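Local coordinates for protein carboxypeptidase 1 (Deinococcus radiodurans str. R1, PDB 5GIV) that probably removes amino acids one at a time from the C-terminus of peptides, with broad specificity except for proline, as a zinc-dependent M32 carboxypeptidase, at residues Q34-P39 / D231-P236; S117-A122 / G403-V408; L272-V277 / G293-Q298; R308-W313 / E335-V340. One frame throughout, in Å; residues are numbered along the deposited sequence.

Contact 1. Residues Q34-P39 / D231-P236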
loop_
_atom_site.group_PDB
_atom_site.type_symbol
_atom_site.label_atom_id
_atom_site.label_comp_id
_atom_site.label_asym_id
_atom_site.label_seq_id
_atom_site.Cartn_x
_atom_site.Cartn_y
_atom_site.Cartn_z
ATOM N N GLN A 34 2.459 5.937 -2.369
ATOM C CA GLN A 34 2.583 7.047 -3.305
ATOM C C GLN A 34 3.708 6.810 -4.303
ATOM O O GLN A 34 3.600 7.187 -5.475
ATOM C CB GLN A 34 2.811 8.343 -2.534
ATOM C CG GLN A 34 3.062 9.555 -3.395
ATOM C CD GLN A 34 3.622 10.716 -2.599
ATOM O OE1 GLN A 34 4.549 10.557 -1.789
ATOM N NE2 GLN A 34 3.044 11.893 -2.801
ATOM N N SER A 35 4.795 6.191 -3.858
ATOM C CA SER A 35 5.947 5.949 -4.714
ATOM C C SER A 35 5.837 4.677 -5.542
ATOM O O SER A 35 6.597 4.515 -6.494
ATOM C CB SER A 35 7.219 5.872 -3.867
ATOM O OG SER A 35 7.439 7.099 -3.205
ATOM N N THR A 36 4.942 3.757 -5.196
ATOM C CA THR A 36 4.887 2.466 -5.866
ATOM C C THR A 36 3.656 2.305 -6.741
ATOM O O THR A 36 3.774 1.938 -7.910
ATOM C CB THR A 36 4.934 1.326 -4.840
ATOM O OG1 THR A 36 3.891 1.512 -3.876
ATOM C CG2 THR A 36 6.272 1.307 -4.122
ATOM N N PHE A 37 2.461 2.507 -6.189
ATOM C CA PHE A 37 1.249 2.097 -6.878
ATOM C C PHE A 37 0.206 3.192 -7.064
ATOM O O PHE A 37 -0.778 2.954 -7.767
ATOM C CB PHE A 37 0.620 0.904 -6.144
ATOM C CG PHE A 37 1.546 -0.291 -6.059
ATOM C CD1 PHE A 37 1.907 -0.984 -7.205
ATOM C CD2 PHE A 37 2.075 -0.700 -4.841
ATOM C CE1 PHE A 37 2.770 -2.073 -7.139
ATOM C CE2 PHE A 37 2.931 -1.785 -4.770
ATOM C CZ PHE A 37 3.275 -2.474 -5.916
ATOM N N LEU A 38 0.390 4.369 -6.490
ATOM C CA LEU A 38 -0.600 5.421 -6.612
ATOM C C LEU A 38 -0.876 5.723 -8.081
ATOM O O LEU A 38 0.064 6.003 -8.836
ATOM C CB LEU A 38 -0.107 6.675 -5.910
ATOM C CG LEU A 38 -1.123 7.806 -5.830
ATOM C CD1 LEU A 38 -2.276 7.384 -4.910
ATOM C CD2 LEU A 38 -0.465 9.111 -5.366
ATOM N N PRO A 39 -2.123 5.647 -8.532
ATOM C CA PRO A 39 -2.427 6.008 -9.922
ATOM C C PRO A 39 -2.205 7.495 -10.181
ATOM O O PRO A 39 -2.253 8.333 -9.275
ATOM C CB PRO A 39 -3.904 5.620 -10.081
ATOM C CG PRO A 39 -4.134 4.593 -8.986
ATOM C CD PRO A 39 -3.267 5.023 -7.850
ATOM N N ASP A 231 9.895 -3.772 -3.843
ATOM C CA ASP A 231 9.136 -3.408 -5.034
ATOM C C ASP A 231 9.978 -2.474 -5.896
ATOM O O ASP A 231 11.044 -2.010 -5.487
ATOM C CB ASP A 231 7.802 -2.747 -4.670
ATOM C CG ASP A 231 6.883 -3.672 -3.885
ATOM O OD1 ASP A 231 6.180 -4.481 -4.521
ATOM O OD2 ASP A 231 6.869 -3.605 -2.633
ATOM N N LEU A 232 9.476 -2.183 -7.093
ATOM C CA LEU A 232 10.161 -1.320 -8.048
ATOM C C LEU A 232 9.649 0.109 -7.945
ATOM O O LEU A 232 8.441 0.341 -7.849
ATOM C CB LEU A 232 9.966 -1.824 -9.476
ATOM C CG LEU A 232 10.611 -3.148 -9.844
ATOM C CD1 LEU A 232 10.338 -3.491 -11.292
ATOM C CD2 LEU A 232 12.096 -3.017 -9.633
ATOM N N THR A 233 10.572 1.068 -7.963
ATOM C CA THR A 233 10.211 2.478 -7.984
ATOM C C THR A 233 11.235 3.235 -8.824
ATOM O O THR A 233 12.223 2.669 -9.300
ATOM C CB THR A 233 10.108 3.072 -6.575
ATOM O OG1 THR A 233 11.387 3.024 -5.934
ATOM C CG2 THR A 233 9.086 2.319 -5.750
ATOM N N HIS A 234 10.989 4.534 -8.996
ATOM C CA HIS A 234 11.935 5.366 -9.727
ATOM C C HIS A 234 13.234 5.509 -8.944
ATOM O O HIS A 234 14.323 5.477 -9.525
ATOM C CB HIS A 234 11.299 6.738 -10.000
ATOM C CG HIS A 234 12.042 7.584 -10.995
ATOM N ND1 HIS A 234 12.997 7.075 -11.853
ATOM C CD2 HIS A 234 11.940 8.904 -11.291
ATOM C CE1 HIS A 234 13.460 8.045 -12.622
ATOM N NE2 HIS A 234 12.836 9.166 -12.301
ATOM N N HIS A 235 13.135 5.652 -7.621
ATOM C CA HIS A 235 14.295 5.829 -6.751
ATOM C C HIS A 235 14.294 4.802 -5.626
ATOM O O HIS A 235 13.320 4.740 -4.848
ATOM C CB HIS A 235 14.333 7.251 -6.192
ATOM C CG HIS A 235 14.404 8.298 -7.255
ATOM N ND1 HIS A 235 15.555 8.543 -7.977
ATOM C CD2 HIS A 235 13.464 9.138 -7.747
ATOM C CE1 HIS A 235 15.325 9.506 -8.852
ATOM N NE2 HIS A 235 14.063 9.882 -8.737
ATOM N N PRO A 236 15.321 3.962 -5.521
ATOM C CA PRO A 236 15.389 3.006 -4.409
ATOM C C PRO A 236 15.365 3.717 -3.061
ATOM O O PRO A 236 15.978 4.770 -2.886
ATOM C CB PRO A 236 16.731 2.300 -4.633
ATOM C CG PRO A 236 17.017 2.469 -6.071
ATOM C CD PRO A 236 16.448 3.806 -6.455
#
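Thr233 and Thr36, the nearest residues by CA position, meet at the middle of this contact. Thr233 CB is 3.8 Å from Ser35 O. From CB the chain splits. The methyl CG2 leads to the helix end, where it lies 3.4 Å from Ser35 O and the same distance from Thr36 CG2, a tight fit of two methyls whose side chains are set at a slant. The hydroxyl goes the other way: with OG1 placed between the backbone N and the carbonyl carbon (chi1 63°), it turns back on its own segment and donates to His235 O at 2.8 Å, standing above the carbonyl plane instead of in it. Thr249 OG1 is a second partner of this hydroxyl.

Thr36 likewise turns its methyl across the contact, while its OG1 bonds Trp32 O one helical turn back. Its CB also sits 3.5 Å above one face of the Phe37 ring, offset toward the rim. Farther out, Phe37 CZ comes to 3.8 Å from Asp231 OD1. This oxygen lies near the ring plane, at the C-H edge by CZ; the carboxylate itself is turned 81° from the ring. The same oxygen has a salt bridge to Arg229. The Phe37 ring also stacks on Phe37 of the second subunit.

The arrangement is a surface junction in which the C-terminal end of helix 8-36, where Phe37 first leaves helical geometry, meets the outermost strand 230-232 of the small mixed sheet, right at the dimer interface.

Contact 2. Residues S117-A122 / G403-V408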
loop_
_atom_site.group_PDB
_atom_site.type_symbol
_atom_site.label_atom_id
_atom_site.label_comp_id
_atom_site.label_asym_id
_atom_site.label_seq_id
_atom_site.Cartn_x
_atom_site.Cartn_y
_atom_site.Cartn_z
ATOM N N SER A 117 7.257 19.869 -6.378
ATOM C CA SER A 117 6.458 19.671 -7.587
ATOM C C SER A 117 7.024 20.467 -8.759
ATOM O O SER A 117 7.141 19.946 -9.877
ATOM C CB SER A 117 4.999 20.027 -7.326
ATOM O OG SER A 117 4.432 19.089 -6.427
ATOM N N ALA A 118 7.375 21.735 -8.528
ATOM C CA ALA A 118 7.985 22.523 -9.596
ATOM C C ALA A 118 9.310 21.908 -10.059
ATOM O O ALA A 118 9.652 21.982 -11.248
ATOM C CB ALA A 118 8.187 23.972 -9.136
ATOM N N TRP A 119 10.062 21.289 -9.142
ATOM C CA TRP A 119 11.345 20.697 -9.511
ATOM C C TRP A 119 11.160 19.486 -10.423
ATOM O O TRP A 119 11.951 19.275 -11.356
ATOM C CB TRP A 119 12.126 20.317 -8.252
ATOM C CG TRP A 119 13.377 19.520 -8.507
ATOM C CD1 TRP A 119 14.602 20.003 -8.878
ATOM C CD2 TRP A 119 13.519 18.099 -8.409
ATOM N NE1 TRP A 119 15.496 18.970 -9.013
ATOM C CE2 TRP A 119 14.860 17.790 -8.727
ATOM C CE3 TRP A 119 12.645 17.057 -8.079
ATOM C CZ2 TRP A 119 15.347 16.480 -8.724
ATOM C CZ3 TRP A 119 13.131 15.753 -8.074
ATOM C CH2 TRP A 119 14.472 15.477 -8.397
ATOM N N THR A 120 10.144 18.662 -10.158
ATOM C CA THR A 120 9.913 17.493 -11.003
ATOM C C THR A 120 9.677 17.883 -12.455
ATOM O O THR A 120 9.880 17.055 -13.347
ATOM C CB THR A 120 8.731 16.676 -10.485
ATOM O OG1 THR A 120 7.549 17.484 -10.532
ATOM C CG2 THR A 120 8.986 16.246 -9.052
ATOM N N GLU A 121 9.290 19.130 -12.710
ATOM C CA GLU A 121 9.142 19.633 -14.069
ATOM C C GLU A 121 10.350 20.437 -14.524
ATOM O O GLU A 121 10.766 20.319 -15.684
ATOM C CB GLU A 121 7.890 20.510 -14.184
ATOM C CG GLU A 121 6.614 19.902 -13.614
ATOM C CD GLU A 121 5.424 20.855 -13.717
ATOM O OE1 GLU A 121 4.284 20.420 -13.433
ATOM O OE2 GLU A 121 5.636 22.047 -14.043
ATOM N N ALA A 122 10.936 21.234 -13.622
ATOM C CA ALA A 122 12.016 22.133 -14.012
ATOM C C ALA A 122 13.307 21.385 -14.326
ATOM O O ALA A 122 14.065 21.815 -15.200
ATOM C CB ALA A 122 12.262 23.165 -12.909
ATOM N N GLY A 403 23.475 19.315 -13.173
ATOM C CA GLY A 403 24.152 20.243 -12.292
ATOM C C GLY A 403 23.360 20.478 -11.024
ATOM O O GLY A 403 23.009 19.522 -10.327
ATOM N N ALA A 404 23.065 21.750 -10.718
ATOM C CA ALA A 404 22.406 22.125 -9.464
ATOM C C ALA A 404 20.973 21.611 -9.340
ATOM O O ALA A 404 20.421 21.645 -8.238
ATOM C CB ALA A 404 22.421 23.646 -9.294
ATOM N N LEU A 405 20.340 21.182 -10.432
ATOM C CA LEU A 405 19.017 20.565 -10.367
ATOM C C LEU A 405 19.082 19.066 -10.089
ATOM O O LEU A 405 18.032 18.421 -9.966
ATOM C CB LEU A 405 18.251 20.803 -11.676
ATOM C CG LEU A 405 17.919 22.241 -12.088
ATOM C CD1 LEU A 405 17.484 22.304 -13.546
ATOM C CD2 LEU A 405 16.820 22.795 -11.205
ATOM N N GLN A 406 20.291 18.509 -9.967
ATOM C CA GLN A 406 20.467 17.055 -9.968
ATOM C C GLN A 406 19.765 16.387 -8.790
ATOM O O GLN A 406 18.999 15.429 -8.971
ATOM C CB GLN A 406 21.955 16.711 -9.959
ATOM C CG GLN A 406 22.222 15.271 -9.616
ATOM C CD GLN A 406 23.699 14.948 -9.509
ATOM O OE1 GLN A 406 24.082 14.040 -8.778
ATOM N NE2 GLN A 406 24.534 15.668 -10.254
ATOM N N ASP A 407 20.037 16.851 -7.577
ATOM C CA ASP A 407 19.540 16.191 -6.380
ATOM C C ASP A 407 18.285 16.879 -5.850
ATOM O O ASP A 407 18.124 18.099 -5.960
ATOM C CB ASP A 407 20.634 16.142 -5.307
ATOM C CG ASP A 407 21.562 14.919 -5.470
ATOM O OD1 ASP A 407 21.050 13.801 -5.715
ATOM O OD2 ASP A 407 22.803 15.079 -5.365
ATOM N N VAL A 408 17.382 16.070 -5.283
ATOM C CA VAL A 408 16.104 16.584 -4.804
ATOM C C VAL A 408 16.214 17.309 -3.463
ATOM O O VAL A 408 15.305 18.070 -3.108
ATOM C CB VAL A 408 15.066 15.450 -4.663
ATOM C CG1 VAL A 408 15.376 14.569 -3.481
ATOM C CG2 VAL A 408 13.671 16.018 -4.535
#
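Leu405 O receives the indole N-H of Trp119, the polar bond that joins the two segments. NE1 to Leu405 O measures 2.8 Å with an angle of 153° at the hydrogen, so the bond is bent, although the oxygen lies in the indole plane; relative to the carbonyl, the donor is somewhat tilted from the plane. Trp119 can reach this far because its CG is anti to the backbone N (chi1 172°), which carries the indole out from helix 102-122, NE1 edge toward the loop.

The benzene end of the indole meets Val408. CG2 of the valine stands over one face, 4.0 Å from the centroid of the six-membered ring and 25° off its normal, a CH-pi contact; the closest pair is CG2 to Trp119 CZ3 at 3.6 Å. Gln406 O adds a polar neighbour at the rim, near the ring plane and 3.8 Å from CZ2. The two methyls of Leu405 reach different parts of helix 102-122: CD2 lies 4.3 Å from Trp119 CD1, and CD1 is 3.8 Å from Ala122 O. A type I turn from Gly403 to Gln406, closed by Gln406 N to Gly403 O at 2.9 Å, presents the Leu405 carbonyl to the indole.

Tyr411 from farther along the loop also stacks with Trp119, and Asp407 pairs with Arg364 and Arg349. The contact thus ties the C-terminal turn of helix 102-122 to the loop between helices 381-393 and 420-439, with Met131 of helix 128-147 packed on both Ala122 and Leu405 and Trp385 of helix 381-393 on Ala404.

Contact 3. Residues L272-V277 / G293-Q298; sequences LYEQGV and GVHESQ. With ZN (zinc ion), chain G.
The second shell of the HExxH zinc site is formed here by Glu274 and His295, a His-carboxylate pair. His295 NE2 donates to Glu274 OE1 at 2.7 Å, nearly straight at 174°. The oxygen uses its anti lone pair, and carboxylate and imidazole are almost coplanar, 18° apart. A bend at chi2 curls Glu274 back to make this reach. On the far side of the ring, His295 ND1 bonds His270 ND1, consistent with the pair orienting this zinc ligand.

Tyr273 holds the imidazole from one face: its CD2 lies 3.6 Å above the ring plane, over the centre, with the two rings inclined at 49°. Its hydroxyl, bonded to Val290 N, is 3.6 Å from Val294 CG1. Glu296, which follows His295, points away from this packing to bind zinc through OE2 at 2.2 Å, while OE1 accepts from the metal-bound water 1 at 2.6 Å. His266 and His270 complete the protein ligands.

Helices 257-275 and 292-306 meet here, with Met238 of strand 238-242 touching both Glu274 and His295; helix 420-439 packs on Glu296, Ser297 and Gln298, and helix 453-464 on Leu272 and Gln298.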
loop_
_atom_site.group_PDB
_atom_site.type_symbol
_atom_site.label_atom_id
_atom_site.label_comp_id
_atom_site.label_asym_id
_atom_site.label_seq_id
_atom_site.Cartn_x
_atom_site.Cartn_y
_atom_site.Cartn_z
ATOM N N LEU A 272 18.125 -4.100 7.171
ATOM C CA LEU A 272 18.672 -4.994 8.184
ATOM C C LEU A 272 18.837 -4.269 9.508
ATOM O O LEU A 272 18.488 -4.802 10.569
ATOM C CB LEU A 272 20.008 -5.548 7.711
ATOM C CG LEU A 272 19.905 -6.604 6.623
ATOM C CD1 LEU A 272 21.273 -6.900 6.067
ATOM C CD2 LEU A 272 19.265 -7.866 7.224
ATOM N N TYR A 273 19.367 -3.048 9.460
ATOM C CA TYR A 273 19.491 -2.227 10.653
ATOM C C TYR A 273 18.150 -2.120 11.378
ATOM O O TYR A 273 18.050 -2.422 12.573
ATOM C CB TYR A 273 20.042 -0.859 10.258
ATOM C CG TYR A 273 20.341 0.082 11.393
ATOM C CD1 TYR A 273 20.220 -0.317 12.722
ATOM C CD2 TYR A 273 20.731 1.380 11.133
ATOM C CE1 TYR A 273 20.491 0.559 13.754
ATOM C CE2 TYR A 273 21.005 2.251 12.142
ATOM C CZ TYR A 273 20.884 1.847 13.456
ATOM O OH TYR A 273 21.165 2.752 14.456
ATOM N N GLU A 274 17.108 -1.673 10.668
ATOM C CA GLU A 274 15.795 -1.517 11.289
ATOM C C GLU A 274 15.244 -2.857 11.767
ATOM O O GLU A 274 14.632 -2.937 12.840
ATOM C CB GLU A 274 14.813 -0.860 10.308
ATOM C CG GLU A 274 15.152 0.579 9.928
ATOM C CD GLU A 274 15.004 1.567 11.069
ATOM O OE1 GLU A 274 15.653 2.632 11.018
ATOM O OE2 GLU A 274 14.242 1.292 12.019
ATOM N N GLN A 275 15.421 -3.916 10.970
ATOM C CA GLN A 275 14.888 -5.221 11.347
ATOM C C GLN A 275 15.607 -5.818 12.546
ATOM O O GLN A 275 15.088 -6.756 13.155
ATOM C CB GLN A 275 14.949 -6.197 10.165
ATOM C CG GLN A 275 13.849 -5.973 9.107
ATOM C CD GLN A 275 13.769 -7.097 8.083
ATOM O OE1 GLN A 275 14.733 -7.848 7.871
ATOM N NE2 GLN A 275 12.614 -7.218 7.440
ATOM N N GLY A 276 16.786 -5.313 12.891
ATOM C CA GLY A 276 17.480 -5.787 14.071
ATOM C C GLY A 276 17.173 -5.047 15.358
ATOM O O GLY A 276 17.627 -5.472 16.426
ATOM N N VAL A 277 16.418 -3.948 15.299
ATOM C CA VAL A 277 16.126 -3.212 16.518
ATOM C C VAL A 277 15.422 -4.137 17.498
ATOM O O VAL A 277 14.579 -4.961 17.115
ATOM C CB VAL A 277 15.286 -1.959 16.225
ATOM C CG1 VAL A 277 14.821 -1.333 17.527
ATOM C CG2 VAL A 277 16.092 -0.946 15.418
ATOM N N GLY A 293 24.339 8.949 9.658
ATOM C CA GLY A 293 25.629 8.331 9.391
ATOM C C GLY A 293 25.665 6.866 9.779
ATOM O O GLY A 293 26.174 6.028 9.032
ATOM N N VAL A 294 25.113 6.531 10.944
ATOM C CA VAL A 294 25.078 5.130 11.338
ATOM C C VAL A 294 24.205 4.342 10.371
ATOM O O VAL A 294 24.559 3.230 9.961
ATOM C CB VAL A 294 24.594 4.982 12.795
ATOM C CG1 VAL A 294 24.403 3.514 13.138
ATOM C CG2 VAL A 294 25.585 5.600 13.741
ATOM N N HIS A 295 23.069 4.914 9.964
ATOM C CA HIS A 295 22.196 4.208 9.028
ATOM C C HIS A 295 22.914 3.925 7.714
ATOM O O HIS A 295 22.982 2.776 7.261
ATOM C CB HIS A 295 20.915 5.005 8.786
ATOM C CG HIS A 295 19.677 4.185 8.945
ATOM N ND1 HIS A 295 19.408 3.091 8.153
ATOM C CD2 HIS A 295 18.673 4.253 9.851
ATOM C CE1 HIS A 295 18.279 2.532 8.550
ATOM N NE2 HIS A 295 17.808 3.221 9.575
ATOM N N GLU A 296 23.494 4.959 7.105
ATOM C CA GLU A 296 24.218 4.778 5.854
ATOM C C GLU A 296 25.461 3.912 6.024
ATOM O O GLU A 296 25.973 3.380 5.034
ATOM C CB GLU A 296 24.613 6.133 5.276
ATOM C CG GLU A 296 25.201 6.055 3.880
ATOM C CD GLU A 296 24.145 5.809 2.811
ATOM O OE1 GLU A 296 24.451 6.032 1.622
ATOM O OE2 GLU A 296 23.016 5.394 3.156
ATOM N N SER A 297 25.977 3.782 7.250
ATOM C CA SER A 297 27.098 2.875 7.466
ATOM C C SER A 297 26.689 1.445 7.192
ATOM O O SER A 297 27.514 0.629 6.772
ATOM C CB SER A 297 27.615 2.987 8.904
ATOM O OG SER A 297 26.774 2.275 9.804
ATOM N N GLN A 298 25.419 1.130 7.415
ATOM C CA GLN A 298 24.944 -0.233 7.264
ATOM C C GLN A 298 24.565 -0.543 5.820
ATOM O O GLN A 298 24.849 -1.640 5.322
ATOM C CB GLN A 298 23.780 -0.446 8.218
ATOM C CG GLN A 298 24.252 -0.308 9.660
ATOM C CD GLN A 298 25.517 -1.140 9.910
ATOM O OE1 GLN A 298 25.501 -2.364 9.760
ATOM N NE2 GLN A 298 26.605 -0.478 10.292
HETATM ZN ZN ZN G . 21.359 5.049 1.785
HETATM O O HOH W 1 22.181 6.129 0.260
HETATM O O HOH W 2 19.265 5.128 0.596
HETATM O O HOH W 3 19.646 6.584 2.606
#

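Contact 4. Residues R308-W313 / E335-V340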
loop_
_atom_site.group_PDB
_atom_site.type_symbol
_atom_site.label_atom_id
_atom_site.label_comp_id
_atom_site.label_asym_id
_atom_site.label_seq_id
_atom_site.Cartn_x
_atom_site.Cartn_y
_atom_site.Cartn_z
ATOM N N ARG A 308 30.701 -5.923 -2.783
ATOM C CA ARG A 308 31.709 -5.727 -3.819
ATOM C C ARG A 308 33.019 -6.430 -3.495
ATOM O O ARG A 308 34.030 -6.188 -4.167
ATOM C CB ARG A 308 31.943 -4.232 -4.045
ATOM C CG ARG A 308 30.711 -3.514 -4.583
ATOM C CD ARG A 308 30.956 -2.027 -4.785
ATOM N NE ARG A 308 29.694 -1.301 -4.907
ATOM C CZ ARG A 308 29.040 -1.102 -6.049
ATOM N NH1 ARG A 308 29.535 -1.560 -7.195
ATOM N NH2 ARG A 308 27.894 -0.431 -6.041
ATOM N N SER A 309 33.027 -7.312 -2.502
ATOM C CA SER A 309 34.258 -7.974 -2.092
ATOM C C SER A 309 34.501 -9.205 -2.957
ATOM O O SER A 309 33.593 -9.731 -3.604
ATOM C CB SER A 309 34.190 -8.382 -0.623
ATOM O OG SER A 309 33.281 -9.449 -0.455
ATOM N N ARG A 310 35.751 -9.667 -2.964
ATOM C CA ARG A 310 36.057 -10.866 -3.734
ATOM C C ARG A 310 35.317 -12.078 -3.180
ATOM O O ARG A 310 34.824 -12.917 -3.944
ATOM C CB ARG A 310 37.566 -11.108 -3.778
ATOM C CG ARG A 310 37.964 -11.993 -4.938
ATOM C CD ARG A 310 39.462 -11.971 -5.281
ATOM N NE ARG A 310 40.211 -10.818 -4.776
ATOM C CZ ARG A 310 41.105 -10.134 -5.491
ATOM N NH1 ARG A 310 41.376 -10.489 -6.746
ATOM N NH2 ARG A 310 41.741 -9.104 -4.947
ATOM N N ALA A 311 35.196 -12.170 -1.852
ATOM C CA ALA A 311 34.528 -13.320 -1.251
ATOM C C ALA A 311 33.069 -13.409 -1.684
ATOM O O ALA A 311 32.525 -14.511 -1.837
ATOM C CB ALA A 311 34.622 -13.243 0.273
ATOM N N PHE A 312 32.410 -12.264 -1.855
ATOM C CA PHE A 312 31.016 -12.259 -2.293
ATOM C C PHE A 312 30.858 -12.965 -3.634
ATOM O O PHE A 312 29.947 -13.782 -3.815
ATOM C CB PHE A 312 30.501 -10.816 -2.358
ATOM C CG PHE A 312 29.074 -10.691 -2.810
ATOM C CD1 PHE A 312 28.748 -10.718 -4.159
ATOM C CD2 PHE A 312 28.052 -10.536 -1.877
ATOM C CE1 PHE A 312 27.442 -10.594 -4.567
ATOM C CE2 PHE A 312 26.736 -10.410 -2.282
ATOM C CZ PHE A 312 26.428 -10.439 -3.627
ATOM N N TRP A 313 31.724 -12.648 -4.599
ATOM C CA TRP A 313 31.561 -13.223 -5.930
ATOM C C TRP A 313 32.094 -14.651 -6.024
ATOM O O TRP A 313 31.614 -15.432 -6.859
ATOM C CB TRP A 313 32.215 -12.310 -6.972
ATOM C CG TRP A 313 31.367 -11.116 -7.202
ATOM C CD1 TRP A 313 31.606 -9.841 -6.777
ATOM C CD2 TRP A 313 30.089 -11.093 -7.846
ATOM N NE1 TRP A 313 30.565 -9.020 -7.143
ATOM C CE2 TRP A 313 29.621 -9.764 -7.799
ATOM C CE3 TRP A 313 29.300 -12.065 -8.467
ATOM C CZ2 TRP A 313 28.400 -9.381 -8.356
ATOM C CZ3 TRP A 313 28.081 -11.681 -9.023
ATOM C CH2 TRP A 313 27.647 -10.352 -8.961
ATOM N N GLU A 335 36.773 -11.609 -13.247
ATOM C CA GLU A 335 36.422 -10.454 -14.060
ATOM C C GLU A 335 35.138 -9.795 -13.562
ATOM O O GLU A 335 35.025 -8.566 -13.558
ATOM C CB GLU A 335 36.308 -10.864 -15.525
ATOM C CG GLU A 335 37.662 -11.123 -16.153
ATOM C CD GLU A 335 37.571 -11.597 -17.580
ATOM O OE1 GLU A 335 36.803 -12.539 -17.850
ATOM O OE2 GLU A 335 38.298 -11.044 -18.421
ATOM N N MET A 336 34.175 -10.592 -13.105
ATOM C CA MET A 336 32.963 -10.020 -12.542
ATOM C C MET A 336 33.270 -9.246 -11.266
ATOM O O MET A 336 32.689 -8.178 -11.029
ATOM C CB MET A 336 31.933 -11.116 -12.284
ATOM C CG MET A 336 30.643 -10.609 -11.672
ATOM S SD MET A 336 29.772 -9.477 -12.773
ATOM C CE MET A 336 29.480 -10.539 -14.162
ATOM N N TYR A 337 34.196 -9.754 -10.441
ATOM C CA TYR A 337 34.598 -9.010 -9.250
ATOM C C TYR A 337 35.254 -7.684 -9.614
ATOM O O TYR A 337 35.009 -6.663 -8.958
ATOM C CB TYR A 337 35.540 -9.847 -8.383
ATOM C CG TYR A 337 36.363 -9.011 -7.425
ATOM C CD1 TYR A 337 35.799 -8.454 -6.293
ATOM C CD2 TYR A 337 37.711 -8.771 -7.671
ATOM C CE1 TYR A 337 36.551 -7.681 -5.425
ATOM C CE2 TYR A 337 38.475 -8.006 -6.809
ATOM C CZ TYR A 337 37.895 -7.465 -5.691
ATOM O OH TYR A 337 38.660 -6.702 -4.839
ATOM N N ARG A 338 36.100 -7.670 -10.640
ATOM C CA ARG A 338 36.742 -6.410 -10.996
ATOM C C ARG A 338 35.751 -5.440 -11.625
ATOM O O ARG A 338 35.866 -4.226 -11.427
ATOM C CB ARG A 338 37.917 -6.655 -11.938
ATOM C CG ARG A 338 38.953 -7.610 -11.384
ATOM C CD ARG A 338 39.966 -7.992 -12.455
ATOM N NE ARG A 338 41.203 -7.233 -12.320
ATOM C CZ ARG A 338 42.248 -7.657 -11.619
ATOM N NH1 ARG A 338 42.199 -8.840 -11.007
ATOM N NH2 ARG A 338 43.345 -6.909 -11.531
ATOM N N ALA A 339 34.768 -5.952 -12.365
ATOM C CA ALA A 339 33.862 -5.082 -13.096
ATOM C C ALA A 339 32.936 -4.294 -12.180
ATOM O O ALA A 339 32.464 -3.220 -12.573
ATOM C CB ALA A 339 33.040 -5.902 -14.082
ATOM N N VAL A 340 32.671 -4.786 -10.966
ATOM C CA VAL A 340 31.817 -4.064 -10.030
ATOM C C VAL A 340 32.600 -3.030 -9.236
ATOM O O VAL A 340 32.038 -2.413 -8.323
ATOM C CB VAL A 340 31.075 -5.007 -9.054
ATOM C CG1 VAL A 340 30.363 -6.140 -9.805
ATOM C CG2 VAL A 340 31.999 -5.524 -7.961
HETATM O O HOH W 4 37.622 -7.812 -2.038
#
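Trp313 and Met336 form the apolar centre. The methionine CG stands over the six-membered ring, 3.7 Å from its centroid and only 9° off the normal, a CH-pi contact; SD follows over the same face at 4.6 Å from that centroid, a Met-aromatic contact. Phe312 CD1 covers the opposite face, so the indole is clamped from both sides. Val340 flanks its pyrrole side, with CG2 3.9 Å from Trp313 NE1, a nitrogen that itself bonds Tyr262 OH.

The packing joins the N-terminus of helix 310-323 to helix 333-339. Ser309 is the N-cap of the first, its OG accepting from Phe312 N at 3.3 Å and also bonding Val306 O. Tyr337 lies across this helix start. Arg310 CB rests over the ring face, 4.0 Å from the centroid, and the ring's CE1 comes near Arg308 O.

Farther out, a bend at chi3 folds the Arg310 guanidinium over the rim of the same ring. Tyr337 CE2 lies 3.6 Å from the guanidinium plane, over its centre, with the two planes inclined at 33°. Glu499 and Glu334 take up its charge. Water 4 bridges Arg310 N, from which it accepts, to Tyr337 OH, to which it donates. At the other margin the extended Arg308 donates from NH1 to Val340 O at 2.9 Å and 143°, in the carbonyl plane, while Glu303 binds its NH2.

In the fold
Contact 3 is the core member: its centre lies about 9 Å from that of the chain, against about 18, 20 and 23 Å for contacts 1, 2 and 4. Its chemistry is a His-carboxylate pair beside the metal ligands, whereas contact 1, at the surface, relies on methyls and a ring edge, and contacts 2 and 4, partly buried, combine a tryptophan with a bond to a backbone carbonyl. Helix 257-275 links two of them, supplying one side of contact 3 and packing on contact 4. The small sheet supplies a strand to contact 1 and, through Met238, touches contact 3. Along the chain contacts 1 and 2 cross, while 3 and 4 are nested inside the loop that contact 2 closes.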